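Local coordinates for protein-glutaminase (Chryseobacterium proteolyticum, PDB 2ZK9) that deamidates glutamine residues within proteins, hydrolysing the side-chain amide to leave glutamate and release ammonia, at residues Pro31-Arg36 with His47-Ile52; Asp40-Arg45 with Tyr82-Leu87; Lys62-Gly67 with Ala135-Asn140; Glu98-Asp103 with Pro111-Ala116. All coordinates share one frame; numbering follows the deposited sequence. Where two conformers were deposited one is given.

Contact 1. Residues Pro31-Arg36 with His47-Ile52; sequences PCITFR and HKMRQI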
loop_
_atom_site.group_PDB
_atom_site.type_symbol
_atom_site.label_atom_id
_atom_site.label_comp_id
_atom_site.label_asym_id
_atom_site.label_seq_id
_atom_site.Cartn_x
_atom_site.Cartn_y
_atom_site.Cartn_z
ATOM N N PRO A 31 -9.277 -10.892 -6.505
ATOM C CA PRO A 31 -9.793 -10.303 -5.283
ATOM C C PRO A 31 -9.634 -8.783 -5.362
ATOM O O PRO A 31 -8.633 -8.270 -5.847
ATOM C CB PRO A 31 -8.884 -10.905 -4.218
ATOM C CG PRO A 31 -7.577 -11.040 -4.865
ATOM C CD PRO A 31 -7.873 -11.326 -6.362
ATOM N N CYS A 32 -10.611 -8.108 -4.815
ATOM C CA CYS A 32 -10.534 -6.661 -4.724
ATOM C C CYS A 32 -9.492 -6.300 -3.654
ATOM O O CYS A 32 -9.175 -7.056 -2.759
ATOM C CB CYS A 32 -11.918 -6.086 -4.439
ATOM S SG CYS A 32 -12.706 -6.639 -2.963
ATOM N N ILE A 33 -8.941 -5.066 -3.782
ATOM C CA ILE A 33 -7.940 -4.593 -2.854
ATOM C C ILE A 33 -8.652 -3.921 -1.662
ATOM O O ILE A 33 -9.458 -3.001 -1.836
ATOM C CB ILE A 33 -6.942 -3.638 -3.500
ATOM C CG1 ILE A 33 -6.347 -4.209 -4.766
ATOM C CG2 ILE A 33 -5.886 -3.289 -2.482
ATOM C CD1 ILE A 33 -5.430 -3.271 -5.523
ATOM N N THR A 34 -8.354 -4.408 -0.465
ATOM C CA THR A 34 -9.088 -4.148 0.757
ATOM C C THR A 34 -8.691 -2.828 1.421
ATOM O O THR A 34 -8.470 -2.755 2.630
ATOM C CB THR A 34 -8.874 -5.356 1.669
ATOM O OG1 THR A 34 -7.478 -5.597 1.804
ATOM C CG2 THR A 34 -9.553 -6.617 1.122
ATOM N N PHE A 35 -8.628 -1.769 0.612
ATOM C CA PHE A 35 -8.203 -0.457 1.115
ATOM C C PHE A 35 -9.112 0.035 2.256
ATOM O O PHE A 35 -8.633 0.712 3.166
ATOM C CB PHE A 35 -8.226 0.576 0.017
ATOM C CG PHE A 35 -7.240 0.332 -1.099
ATOM C CD1 PHE A 35 -5.870 0.251 -0.855
ATOM C CD2 PHE A 35 -7.677 0.245 -2.403
ATOM C CE1 PHE A 35 -4.975 0.098 -1.900
ATOM C CE2 PHE A 35 -6.776 0.102 -3.447
ATOM C CZ PHE A 35 -5.436 0.008 -3.193
ATOM N N ARG A 36 -10.392 -0.313 2.203
ATOM C CA ARG A 36 -11.339 0.112 3.235
ATOM C C ARG A 36 -11.148 -0.582 4.569
ATOM O O ARG A 36 -11.861 -0.202 5.510
ATOM C CB ARG A 36 -12.761 -0.141 2.727
ATOM C CG ARG A 36 -13.110 -1.594 2.477
ATOM C CD ARG A 36 -14.474 -1.776 1.913
ATOM N NE ARG A 36 -14.787 -3.183 1.740
ATOM C CZ ARG A 36 -15.924 -3.673 1.315
ATOM N NH1 ARG A 36 -16.895 -2.832 0.983
ATOM N NH2 ARG A 36 -16.072 -4.970 1.184
ATOM N N HIS A 47 1.497 -5.246 -2.557
ATOM C CA HIS A 47 1.971 -6.145 -3.588
ATOM C C HIS A 47 0.962 -6.269 -4.736
ATOM O O HIS A 47 1.353 -6.453 -5.884
ATOM C CB HIS A 47 2.294 -7.511 -2.963
ATOM C CG HIS A 47 3.551 -8.121 -3.490
ATOM N ND1 HIS A 47 4.678 -7.438 -3.553
ATOM C CD2 HIS A 47 3.874 -9.384 -3.901
ATOM C CE1 HIS A 47 5.685 -8.181 -3.952
ATOM N NE2 HIS A 47 5.197 -9.380 -4.193
ATOM N N LYS A 48 -0.318 -6.152 -4.420
ATOM C CA LYS A 48 -1.356 -6.165 -5.449
ATOM C C LYS A 48 -1.320 -4.893 -6.283
ATOM O O LYS A 48 -1.477 -4.934 -7.506
ATOM C CB LYS A 48 -2.723 -6.384 -4.837
ATOM C CG LYS A 48 -3.813 -6.763 -5.813
ATOM C CD LYS A 48 -3.652 -8.159 -6.398
ATOM C CE LYS A 48 -4.837 -8.565 -7.227
ATOM N NZ LYS A 48 -4.647 -9.852 -7.901
ATOM N N MET A 49 -1.079 -3.746 -5.639
ATOM C CA MET A 49 -0.872 -2.516 -6.412
ATOM C C MET A 49 0.300 -2.649 -7.355
ATOM O O MET A 49 0.248 -2.211 -8.501
ATOM C CB MET A 49 -0.648 -1.319 -5.481
ATOM C CG MET A 49 -1.894 -0.938 -4.689
ATOM S SD MET A 49 -1.736 0.687 -3.882
ATOM C CE MET A 49 -0.710 0.303 -2.471
ATOM N N ARG A 50 1.383 -3.254 -6.882
ATOM C CA ARG A 50 2.561 -3.495 -7.723
ATOM C C ARG A 50 2.214 -4.395 -8.894
ATOM O O ARG A 50 2.676 -4.141 -9.995
ATOM C CB ARG A 50 3.695 -4.065 -6.904
ATOM C CG ARG A 50 4.873 -4.487 -7.779
ATOM C CD ARG A 50 6.021 -4.904 -6.909
ATOM N NE ARG A 50 7.184 -5.355 -7.732
ATOM C CZ ARG A 50 7.455 -6.592 -8.013
ATOM N NH1 ARG A 50 6.743 -7.637 -7.538
ATOM N NH2 ARG A 50 8.543 -6.847 -8.772
ATOM N N GLN A 51 1.362 -5.413 -8.702
ATOM C CA GLN A 51 0.959 -6.273 -9.794
ATOM C C GLN A 51 0.262 -5.439 -10.875
ATOM O O GLN A 51 0.450 -5.695 -12.079
ATOM C CB GLN A 51 0.078 -7.416 -9.310
ATOM C CG GLN A 51 -0.382 -8.364 -10.402
ATOM C CD GLN A 51 -1.404 -9.382 -9.944
ATOM O OE1 GLN A 51 -2.420 -9.004 -9.397
ATOM N NE2 GLN A 51 -1.054 -10.678 -10.123
ATOM N N ILE A 52 -0.570 -4.484 -10.499
ATOM C CA ILE A 52 -1.233 -3.635 -11.477
ATOM C C ILE A 52 -0.193 -2.810 -12.263
ATOM O O ILE A 52 -0.261 -2.710 -13.482
ATOM C CB ILE A 52 -2.298 -2.749 -10.823
ATOM C CG1 ILE A 52 -3.414 -3.658 -10.268
ATOM C CG2 ILE A 52 -2.791 -1.706 -11.788
ATOM C CD1 ILE A 52 -4.381 -2.991 -9.357
#
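Ile33, Phe35 and Pro31 of the loop ahead of helix 42-55 pack against Lys48, Met49 and Ile52 on that helix. The apolar part centres on Ile33, whose CD1 meets Ile52 CD1 tip to tip at 4.0 Å, while its CG1 lies 3.7 Å from Lys48 CG. The sulfur-aromatic part is a Met-aromatic contact: Met49 SD approaches the edge of the Phe35 ring, 3.8 Å from CZ, and one face of the same ring carries Ile33 CG2. Ile18 of helix 8-19 closes on Phe35, Met49 and Ile52, so the cluster lies where two helices and the loop converge. The polar bonds bypass the loop. A bend at chi2 of Lys48 (70°) carries Lys48 NZ past Pro31 CD at 3.9 Å. Lys48 NZ then gives a 2.8 Å hydrogen bond to a lone pair of Gln51 OE1 on its own helix and another to Asn160 OD1 on helix 157-165. Shortening Lys48 to an alanine is likely to open a gap beside Ile33 CG1 and leave Gln51 OE1 and Asn160 OD1 without their ammonium partner. Loop and helix therefore recognise each other through shape and dispersion, the one charged group laying its methylenes against the loop and making its hydrogen bonds away from it.

Contact 2. Residues Asp40-Arg45 with Tyr82-Leu87; sequences DGCYAR and YHVAIL. With NA (sodium ion), chain B.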
loop_
_atom_site.group_PDB
_atom_site.type_symbol
_atom_site.label_atom_id
_atom_site.label_comp_id
_atom_site.label_asym_id
_atom_site.label_seq_id
_atom_site.Cartn_x
_atom_site.Cartn_y
_atom_site.Cartn_z
ATOM N N ASP A 40 -5.169 -4.418 8.857
ATOM C CA ASP A 40 -4.021 -5.228 8.548
ATOM C C ASP A 40 -4.072 -5.511 7.050
ATOM O O ASP A 40 -4.964 -5.067 6.364
ATOM C CB ASP A 40 -4.004 -6.484 9.404
ATOM C CG ASP A 40 -2.658 -7.053 9.776
ATOM O OD1 ASP A 40 -2.543 -7.618 10.876
ATOM O OD2 ASP A 40 -1.704 -6.983 8.953
ATOM N N GLY A 41 -3.069 -6.274 6.608
ATOM C CA GLY A 41 -2.980 -6.658 5.215
ATOM C C GLY A 41 -2.328 -5.624 4.301
ATOM O O GLY A 41 -2.379 -5.766 3.075
ATOM N N CYS A 42 -1.645 -4.630 4.875
ATOM C CA CYS A 42 -0.979 -3.587 4.049
ATOM C C CYS A 42 -0.006 -4.180 3.064
ATOM O O CYS A 42 0.114 -3.709 1.929
ATOM C CB CYS A 42 -0.272 -2.595 4.936
ATOM S SG CYS A 42 0.896 -3.247 6.091
ATOM N N TYR A 43 0.715 -5.210 3.485
ATOM C CA TYR A 43 1.709 -5.880 2.641
ATOM C C TYR A 43 1.049 -6.433 1.411
ATOM O O TYR A 43 1.605 -6.371 0.304
ATOM C CB TYR A 43 2.443 -6.921 3.512
ATOM C CG TYR A 43 1.528 -7.842 4.258
ATOM C CD1 TYR A 43 1.054 -7.598 5.532
ATOM C CD2 TYR A 43 1.073 -9.006 3.642
ATOM C CE1 TYR A 43 0.191 -8.468 6.195
ATOM C CE2 TYR A 43 0.247 -9.877 4.262
ATOM C CZ TYR A 43 -0.205 -9.617 5.548
ATOM O OH TYR A 43 -1.060 -10.519 6.145
ATOM N N ALA A 44 -0.125 -7.056 1.571
ATOM C CA ALA A 44 -0.856 -7.638 0.442
ATOM C C ALA A 44 -1.402 -6.546 -0.449
ATOM O O ALA A 44 -1.347 -6.638 -1.680
ATOM C CB ALA A 44 -1.944 -8.546 0.977
ATOM N N ARG A 45 -1.958 -5.475 0.147
ATOM C CA ARG A 45 -2.457 -4.383 -0.695
ATOM C C ARG A 45 -1.346 -3.812 -1.561
ATOM O O ARG A 45 -1.538 -3.522 -2.730
ATOM C CB ARG A 45 -3.133 -3.306 0.134
ATOM C CG ARG A 45 -4.308 -3.768 0.986
ATOM C CD ARG A 45 -5.166 -2.652 1.477
ATOM N NE ARG A 45 -4.475 -1.596 2.254
ATOM C CZ ARG A 45 -4.198 -1.684 3.537
ATOM N NH1 ARG A 45 -4.509 -2.722 4.278
ATOM N NH2 ARG A 45 -3.539 -0.681 4.144
ATOM N N TYR A 82 4.029 -1.139 11.745
ATOM C CA TYR A 82 4.644 -0.777 10.492
ATOM C C TYR A 82 3.504 -0.549 9.480
ATOM O O TYR A 82 2.401 -1.010 9.666
ATOM C CB TYR A 82 5.661 -1.779 9.940
ATOM C CG TYR A 82 5.046 -2.933 9.218
ATOM C CD1 TYR A 82 4.515 -4.026 9.903
ATOM C CD2 TYR A 82 4.959 -2.967 7.827
ATOM C CE1 TYR A 82 3.947 -5.065 9.174
ATOM C CE2 TYR A 82 4.419 -3.972 7.136
ATOM C CZ TYR A 82 3.890 -5.029 7.798
ATOM O OH TYR A 82 3.373 -6.061 7.064
ATOM N N HIS A 83 3.869 0.127 8.385
ATOM C CA HIS A 83 2.991 0.234 7.252
ATOM C C HIS A 83 3.854 0.216 5.987
ATOM O O HIS A 83 5.064 0.479 6.031
ATOM C CB HIS A 83 2.129 1.517 7.361
ATOM C CG HIS A 83 1.055 1.615 6.289
ATOM N ND1 HIS A 83 0.319 0.529 5.909
ATOM C CD2 HIS A 83 0.663 2.666 5.567
ATOM C CE1 HIS A 83 -0.511 0.933 4.976
ATOM N NE2 HIS A 83 -0.348 2.260 4.737
ATOM N N VAL A 84 3.252 -0.091 4.855
ATOM C CA VAL A 84 3.929 -0.171 3.590
ATOM C C VAL A 84 2.970 0.298 2.498
ATOM O O VAL A 84 1.768 0.044 2.572
ATOM C CB VAL A 84 4.473 -1.602 3.315
ATOM C CG1 VAL A 84 3.394 -2.656 3.340
ATOM C CG2 VAL A 84 5.252 -1.655 2.021
ATOM N N ALA A 85 3.527 0.917 1.471
ATOM C CA ALA A 85 2.829 1.242 0.257
ATOM C C ALA A 85 3.844 1.277 -0.890
ATOM O O ALA A 85 5.026 1.072 -0.702
ATOM C CB ALA A 85 2.051 2.550 0.396
ATOM N N ILE A 86 3.325 1.492 -2.113
ATOM C CA ILE A 86 4.210 1.569 -3.274
ATOM C C ILE A 86 4.688 2.990 -3.465
ATOM O O ILE A 86 3.939 3.955 -3.293
ATOM C CB ILE A 86 3.542 0.993 -4.549
ATOM C CG1 ILE A 86 2.287 1.730 -5.003
ATOM C CG2 ILE A 86 3.328 -0.499 -4.378
ATOM C CD1 ILE A 86 1.883 1.400 -6.413
ATOM N N LEU A 87 5.964 3.105 -3.834
ATOM C CA LEU A 87 6.667 4.346 -4.065
ATOM C C LEU A 87 7.053 4.367 -5.549
ATOM O O LEU A 87 7.931 3.604 -5.968
ATOM C CB LEU A 87 7.890 4.459 -3.154
ATOM C CG LEU A 87 8.689 5.737 -3.288
ATOM C CD1 LEU A 87 7.909 6.935 -2.774
ATOM C CD2 LEU A 87 10.022 5.603 -2.599
HETATM NA NA NA B . -0.719 -3.738 7.460
HETATM O O HOH W 1 -0.376 -0.973 1.275
HETATM O O HOH W 2 -0.529 -1.298 7.969
HETATM O O HOH W 3 0.571 -3.221 10.061
#
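Cys42 and His83 face each other as in the cysteine-histidine pair of a papain-like active site, consistent with the clan of this glutaminase family. Cys42 starts helix 42-55, just after the N-cap Gly41; His83 lies on strand 82-91, and Asp103, hydrogen-bonded to His83 NE2, would complete a Cys-His-Asp catalytic triad. The imidazole offers its edge: ND1 is 3.3 Å from Cys42 CB. With SG between the backbone N and the carbonyl carbon (chi1 55°), the sulfur comes obliquely against the Tyr82 ring, 3.7 Å from CE2. A sodium ion is modelled 2.2 Å from Cys42 SG, too short for an ordinary sodium-sulfur bond, so this ligation is doubtful. Water 2 is hydrogen-bonded to His83 ND1 at 2.9 Å. Tyr82 OH, hydrogen-bonded to a glycerol that may mark the pocket, sits obliquely to the Tyr43 ring, 3.2 Å from CD1. Arg45 NH2 reaches the imidazole edge, 3.5 Å from His83 CE1, with the two planes 32° apart. Farther along the strand, Val84 CG1 packs against the backbone of Tyr43. Beside it water 1 bridges the two segments, donating to Cys42 O at 2.9 Å and to Val84 O at 2.7 Å.

Contact 3. Residues Lys62-Gly67 with Ala135-Asn140; sequences KQFVYG and ANTAGN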
loop_
_atom_site.group_PDB
_atom_site.type_symbol
_atom_site.label_atom_id
_atom_site.label_comp_id
_atom_site.label_asym_id
_atom_site.label_seq_id
_atom_site.Cartn_x
_atom_site.Cartn_y
_atom_site.Cartn_z
ATOM N N LYS A 62 8.919 -0.209 -2.774
ATOM C CA LYS A 62 8.103 -0.147 -1.562
ATOM C C LYS A 62 8.734 0.892 -0.649
ATOM O O LYS A 62 9.961 0.992 -0.594
ATOM C CB LYS A 62 8.018 -1.464 -0.828
ATOM C CG LYS A 62 7.468 -2.647 -1.580
ATOM C CD LYS A 62 5.983 -2.530 -1.906
ATOM C CE LYS A 62 5.479 -3.629 -2.801
ATOM N NZ LYS A 62 5.709 -4.942 -2.169
ATOM N N GLN A 63 7.910 1.585 0.128
ATOM C CA GLN A 63 8.428 2.248 1.312
ATOM C C GLN A 63 7.758 1.601 2.527
ATOM O O GLN A 63 6.534 1.481 2.577
ATOM C CB GLN A 63 8.184 3.757 1.325
ATOM C CG GLN A 63 8.875 4.446 2.495
ATOM C CD GLN A 63 8.908 5.947 2.415
ATOM O OE1 GLN A 63 8.216 6.648 3.160
ATOM N NE2 GLN A 63 9.671 6.486 1.460
ATOM N N PHE A 64 8.594 1.189 3.477
ATOM C CA PHE A 64 8.187 0.684 4.762
ATOM C C PHE A 64 8.420 1.745 5.806
ATOM O O PHE A 64 9.503 2.333 5.836
ATOM C CB PHE A 64 8.961 -0.571 5.146
ATOM C CG PHE A 64 8.665 -1.763 4.271
ATOM C CD1 PHE A 64 7.707 -2.700 4.627
ATOM C CD2 PHE A 64 9.334 -1.977 3.071
ATOM C CE1 PHE A 64 7.383 -3.770 3.829
ATOM C CE2 PHE A 64 9.025 -3.043 2.246
ATOM C CZ PHE A 64 8.043 -3.966 2.629
ATOM N N VAL A 65 7.448 1.976 6.688
ATOM C CA VAL A 65 7.622 2.893 7.803
ATOM C C VAL A 65 7.311 2.124 9.073
ATOM O O VAL A 65 6.410 1.283 9.071
ATOM C CB VAL A 65 6.731 4.161 7.606
ATOM C CG1 VAL A 65 5.261 3.870 7.477
ATOM C CG2 VAL A 65 6.965 5.146 8.744
ATOM N N TYR A 66 8.042 2.389 10.124
ATOM C CA TYR A 66 7.995 1.654 11.352
ATOM C C TYR A 66 7.862 2.602 12.552
ATOM O O TYR A 66 8.410 3.681 12.499
ATOM C CB TYR A 66 9.287 0.842 11.570
ATOM C CG TYR A 66 9.681 -0.026 10.398
ATOM C CD1 TYR A 66 9.286 -1.338 10.303
ATOM C CD2 TYR A 66 10.453 0.497 9.379
ATOM C CE1 TYR A 66 9.653 -2.135 9.205
ATOM C CE2 TYR A 66 10.810 -0.281 8.311
ATOM C CZ TYR A 66 10.414 -1.593 8.218
ATOM O OH TYR A 66 10.848 -2.334 7.126
ATOM N N GLY A 67 7.137 2.175 13.588
ATOM C CA GLY A 67 7.057 3.007 14.765
ATOM C C GLY A 67 5.859 2.725 15.590
ATOM O O GLY A 67 5.258 1.672 15.479
ATOM N N ALA A 135 12.288 2.869 5.366
ATOM C CA ALA A 135 13.249 2.335 4.395
ATOM C C ALA A 135 12.530 2.106 3.071
ATOM O O ALA A 135 11.408 1.615 3.048
ATOM C CB ALA A 135 13.804 1.027 4.906
ATOM N N ASN A 136 13.221 2.382 1.997
ATOM C CA ASN A 136 12.770 2.028 0.670
ATOM C C ASN A 136 13.379 0.721 0.255
ATOM O O ASN A 136 14.537 0.450 0.580
ATOM C CB ASN A 136 13.167 3.067 -0.374
ATOM C CG ASN A 136 12.475 4.407 -0.098
ATOM O OD1 ASN A 136 11.414 4.473 0.492
ATOM N ND2 ASN A 136 13.070 5.443 -0.600
ATOM N N THR A 137 12.636 -0.105 -0.467
ATOM C CA THR A 137 13.124 -1.344 -1.014
ATOM C C THR A 137 12.705 -1.448 -2.469
ATOM O O THR A 137 11.787 -0.786 -2.928
ATOM C CB THR A 137 12.598 -2.586 -0.289
ATOM O OG1 THR A 137 11.188 -2.742 -0.548
ATOM C CG2 THR A 137 12.760 -2.492 1.222
ATOM N N ALA A 138 13.319 -2.392 -3.163
ATOM C CA ALA A 138 12.740 -2.821 -4.439
ATOM C C ALA A 138 11.303 -3.259 -4.234
ATOM O O ALA A 138 10.915 -3.801 -3.179
ATOM C CB ALA A 138 13.562 -4.011 -4.990
ATOM N N GLY A 139 10.498 -3.067 -5.254
ATOM C CA GLY A 139 9.104 -3.432 -5.219
ATOM C C GLY A 139 8.833 -4.873 -4.928
ATOM O O GLY A 139 7.798 -5.233 -4.345
ATOM N N ASN A 140 9.756 -5.740 -5.344
ATOM C CA ASN A 140 9.512 -7.183 -5.182
ATOM C C ASN A 140 9.564 -7.621 -3.725
ATOM O O ASN A 140 9.126 -8.733 -3.427
ATOM C CB ASN A 140 10.389 -8.022 -6.084
ATOM C CG ASN A 140 11.820 -8.133 -5.737
ATOM O OD1 ASN A 140 12.418 -9.178 -6.197
ATOM N ND2 ASN A 140 12.375 -7.235 -5.059
#
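Lys62 pairs with Thr137 and Phe64 with Ala135 in an antiparallel beta ladder that joins strand 130-138 to strand 61-66 of the mixed sheet. The tight part is the backbone. In the Lys62 pair, Lys62 N donates to Thr137 O at 2.9 Å and the bond is returned; in the Phe64 pair, Phe64 N reaches Ala135 O at 2.9 Å, nearly straight at 170°, again with a return bond. Between them, at the non-hydrogen-bonded pair Gln63 and Asn136, Asn136 CA comes within 3.2 Å of Lys62 O as a CA-H...O contact. On the face shared by Lys62, Phe64 and Thr137, Thr137 OG1 lies in the plane of the Phe64 ring at its edge, 3.5 Å from CE2, and itself donates to Ala138 O. Bends at chi2 (-68°) and chi4 fold the Lys62 chain toward the short loop at Gly139, where NZ donates to Gly139 O at 3.0 Å and also meets Val141 O and His47 ND1. A methionine in its place would probably leave those two carbonyls and His47 ND1 without their common partner. The solvent side comprises exposed Ala138 and, on the other face, partly exposed Asn136. The side-chain amides of Asn136 and buried Gln63 lie nearly coplanar, 19° apart, and tie this edge inward: Gln63 NE2, which also bonds Asp114 OD1, donates to a lone pair of Asn136 OD1 at 2.8 Å.

Contact 4. Residues Glu98-Asp103 with Pro111-Ala116; sequences EKRIID and PVTDTA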
loop_
_atom_site.group_PDB
_atom_site.type_symbol
_atom_site.label_atom_id
_atom_site.label_comp_id
_atom_site.label_asym_id
_atom_site.label_seq_id
_atom_site.Cartn_x
_atom_site.Cartn_y
_atom_site.Cartn_z
ATOM N N GLU A 98 10.584 12.299 -10.275
ATOM C CA GLU A 98 9.887 12.529 -9.031
ATOM C C GLU A 98 9.393 11.193 -8.488
ATOM O O GLU A 98 9.226 10.234 -9.249
ATOM C CB GLU A 98 8.719 13.513 -9.193
ATOM C CG GLU A 98 9.156 14.898 -9.669
ATOM C CD GLU A 98 8.088 15.966 -9.738
ATOM O OE1 GLU A 98 6.877 15.684 -9.561
ATOM O OE2 GLU A 98 8.452 17.123 -10.018
ATOM N N LYS A 99 9.074 11.150 -7.203
ATOM C CA LYS A 99 8.486 9.945 -6.612
ATOM C C LYS A 99 7.232 10.338 -5.859
ATOM O O LYS A 99 7.162 11.394 -5.211
ATOM C CB LYS A 99 9.412 9.215 -5.655
ATOM C CG LYS A 99 10.734 8.784 -6.263
ATOM C CD LYS A 99 11.491 7.834 -5.350
ATOM C CE LYS A 99 12.857 7.471 -5.903
ATOM N NZ LYS A 99 13.579 6.584 -4.960
ATOM N N ARG A 100 6.261 9.434 -5.860
ATOM C CA ARG A 100 5.046 9.569 -5.049
ATOM C C ARG A 100 4.654 8.224 -4.481
ATOM O O ARG A 100 4.821 7.200 -5.143
ATOM C CB ARG A 100 3.877 10.100 -5.852
ATOM C CG ARG A 100 3.992 11.501 -6.390
ATOM C CD ARG A 100 3.875 12.544 -5.329
ATOM N NE ARG A 100 3.911 13.916 -5.910
ATOM C CZ ARG A 100 5.054 14.541 -6.133
ATOM N NH1 ARG A 100 6.252 13.995 -5.874
ATOM N NH2 ARG A 100 4.962 15.766 -6.651
ATOM N N ILE A 101 4.067 8.241 -3.292
ATOM C CA ILE A 101 3.373 7.102 -2.773
ATOM C C ILE A 101 1.985 7.000 -3.375
ATOM O O ILE A 101 1.300 8.007 -3.545
ATOM C CB ILE A 101 3.236 7.220 -1.228
ATOM C CG1 ILE A 101 4.585 7.166 -0.530
ATOM C CG2 ILE A 101 2.255 6.208 -0.672
ATOM C CD1 ILE A 101 5.216 5.762 -0.422
ATOM N N ILE A 102 1.576 5.754 -3.693
ATOM C CA ILE A 102 0.172 5.452 -3.957
ATOM C C ILE A 102 -0.308 4.600 -2.821
ATOM O O ILE A 102 0.223 3.505 -2.560
ATOM C CB ILE A 102 -0.049 4.813 -5.328
ATOM C CG1 ILE A 102 0.331 5.826 -6.441
ATOM C CG2 ILE A 102 -1.459 4.336 -5.443
ATOM C CD1 ILE A 102 0.222 5.300 -7.855
ATOM N N ASP A 103 -1.308 5.092 -2.078
ATOM C CA ASP A 103 -1.869 4.336 -0.984
ATOM C C ASP A 103 -3.317 4.797 -0.742
ATOM O O ASP A 103 -3.584 5.619 0.128
ATOM C CB ASP A 103 -1.099 4.499 0.321
ATOM C CG ASP A 103 -1.656 3.680 1.442
ATOM O OD1 ASP A 103 -2.661 2.928 1.210
ATOM O OD2 ASP A 103 -1.107 3.764 2.546
ATOM N N PRO A 111 -1.912 10.205 -5.883
ATOM C CA PRO A 111 -0.571 10.007 -5.329
ATOM C C PRO A 111 -0.190 11.179 -4.422
ATOM O O PRO A 111 -0.616 12.319 -4.648
ATOM C CB PRO A 111 0.327 9.983 -6.582
ATOM C CG PRO A 111 -0.628 9.631 -7.700
ATOM C CD PRO A 111 -1.921 10.340 -7.364
ATOM N N VAL A 112 0.662 10.917 -3.437
ATOM C CA VAL A 112 1.127 11.900 -2.480
ATOM C C VAL A 112 2.623 11.761 -2.241
ATOM O O VAL A 112 3.227 10.746 -2.559
ATOM C CB VAL A 112 0.356 11.834 -1.152
ATOM C CG1 VAL A 112 -1.143 12.085 -1.389
ATOM C CG2 VAL A 112 0.584 10.496 -0.474
ATOM N N THR A 113 3.245 12.795 -1.651
ATOM C CA THR A 113 4.660 12.646 -1.306
ATOM C C THR A 113 4.826 11.622 -0.211
ATOM O O THR A 113 3.927 11.405 0.623
ATOM C CB THR A 113 5.276 13.985 -0.855
ATOM O OG1 THR A 113 4.613 14.392 0.340
ATOM C CG2 THR A 113 5.181 15.027 -1.958
ATOM N N ASP A 114 6.015 11.045 -0.139
ATOM C CA ASP A 114 6.290 10.122 0.948
ATOM C C ASP A 114 6.280 10.834 2.314
ATOM O O ASP A 114 5.904 10.230 3.310
ATOM C CB ASP A 114 7.560 9.335 0.729
ATOM C CG ASP A 114 8.840 10.082 0.706
ATOM O OD1 ASP A 114 9.897 9.437 0.903
ATOM O OD2 ASP A 114 8.841 11.328 0.524
ATOM N N THR A 115 6.640 12.117 2.373
ATOM C CA THR A 115 6.581 12.805 3.660
ATOM C C THR A 115 5.133 13.003 4.077
ATOM O O THR A 115 4.842 12.783 5.270
ATOM C CB THR A 115 7.304 14.147 3.585
ATOM O OG1 THR A 115 6.756 14.820 2.438
ATOM C CG2 THR A 115 8.794 13.971 3.373
ATOM N N ALA A 116 4.213 13.320 3.171
ATOM C CA ALA A 116 2.804 13.405 3.571
ATOM C C ALA A 116 2.278 12.061 4.016
ATOM O O ALA A 116 1.505 11.942 4.986
ATOM C CB ALA A 116 1.996 13.941 2.406
HETATM O O HOH W 4 7.748 11.592 -2.453
#
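Val112 O takes a 2.7 Å hydrogen bond from Ile101 N, nearly along the C=O axis, and is flanked by the side chain of Arg100, whose CD lies 3.4 Å from the same oxygen. The return bond runs from Val112 N to Ile101 O at 3.0 Å. A second carbonyl, Lys99 O, is held twice: Arg100 NH1 donates to it at 2.8 Å, and water 4 donates to it while accepting from Asp114 N at 2.9 Å, so the solvent molecule ties the strand to the first turn of the helix. Arg100 NH1 uses an N-H in its own guanidinium plane but approaches Lys99 O from above, 47° out of the carbonyl plane. The arrangement is a single antiparallel bridge, Ile101 with Val112, at which the chain leaving strand 97-102 returns beside it and then enters helix 114-120, with Thr113 at the N-cap position. Thr113 CG2 sits over one face of the Arg100 guanidinium. That group owes its place to a bend at chi2 of Arg100 (-72°), which lays the chain across the Val112 carbonyl and beside Thr113. Apolar contacts line the bridge. The Arg100 and Pro111 side chains cross at about a right angle, Arg100 CB to Pro111 CB 3.6 Å; the Pro111 ring lies alongside Ile102 toward Phe15 of helix 8-19, and Ile101 CG1 packs 3.7 Å from Asp114 CA. The carboxylate of Asp114 turns to Gln63 NE2 and Arg118 NH1 through OD1.

Contacts 1 and 2 share helix 42-55 and are both buried, yet contact 1 is a hydrophobic joint between loop and helix, whereas contact 2, its centre about 4 Å from the centre of the chain, brings helix and sheet together around the probable catalytic residues. Contacts 3 and 4 rest on main-chain hydrogen bonds: contact 3, a ladder of three residue pairs, is mostly buried with some exposed residues, while contact 4, a lone bridge, is partly buried. Contacts 2, 3 and 4 all reach the mixed sheet, where backbone hydrogen bonds join Ala85 of contact 2 to Gln63 of contact 3 and Ile86 of contact 2 to Ile102 of contact 4.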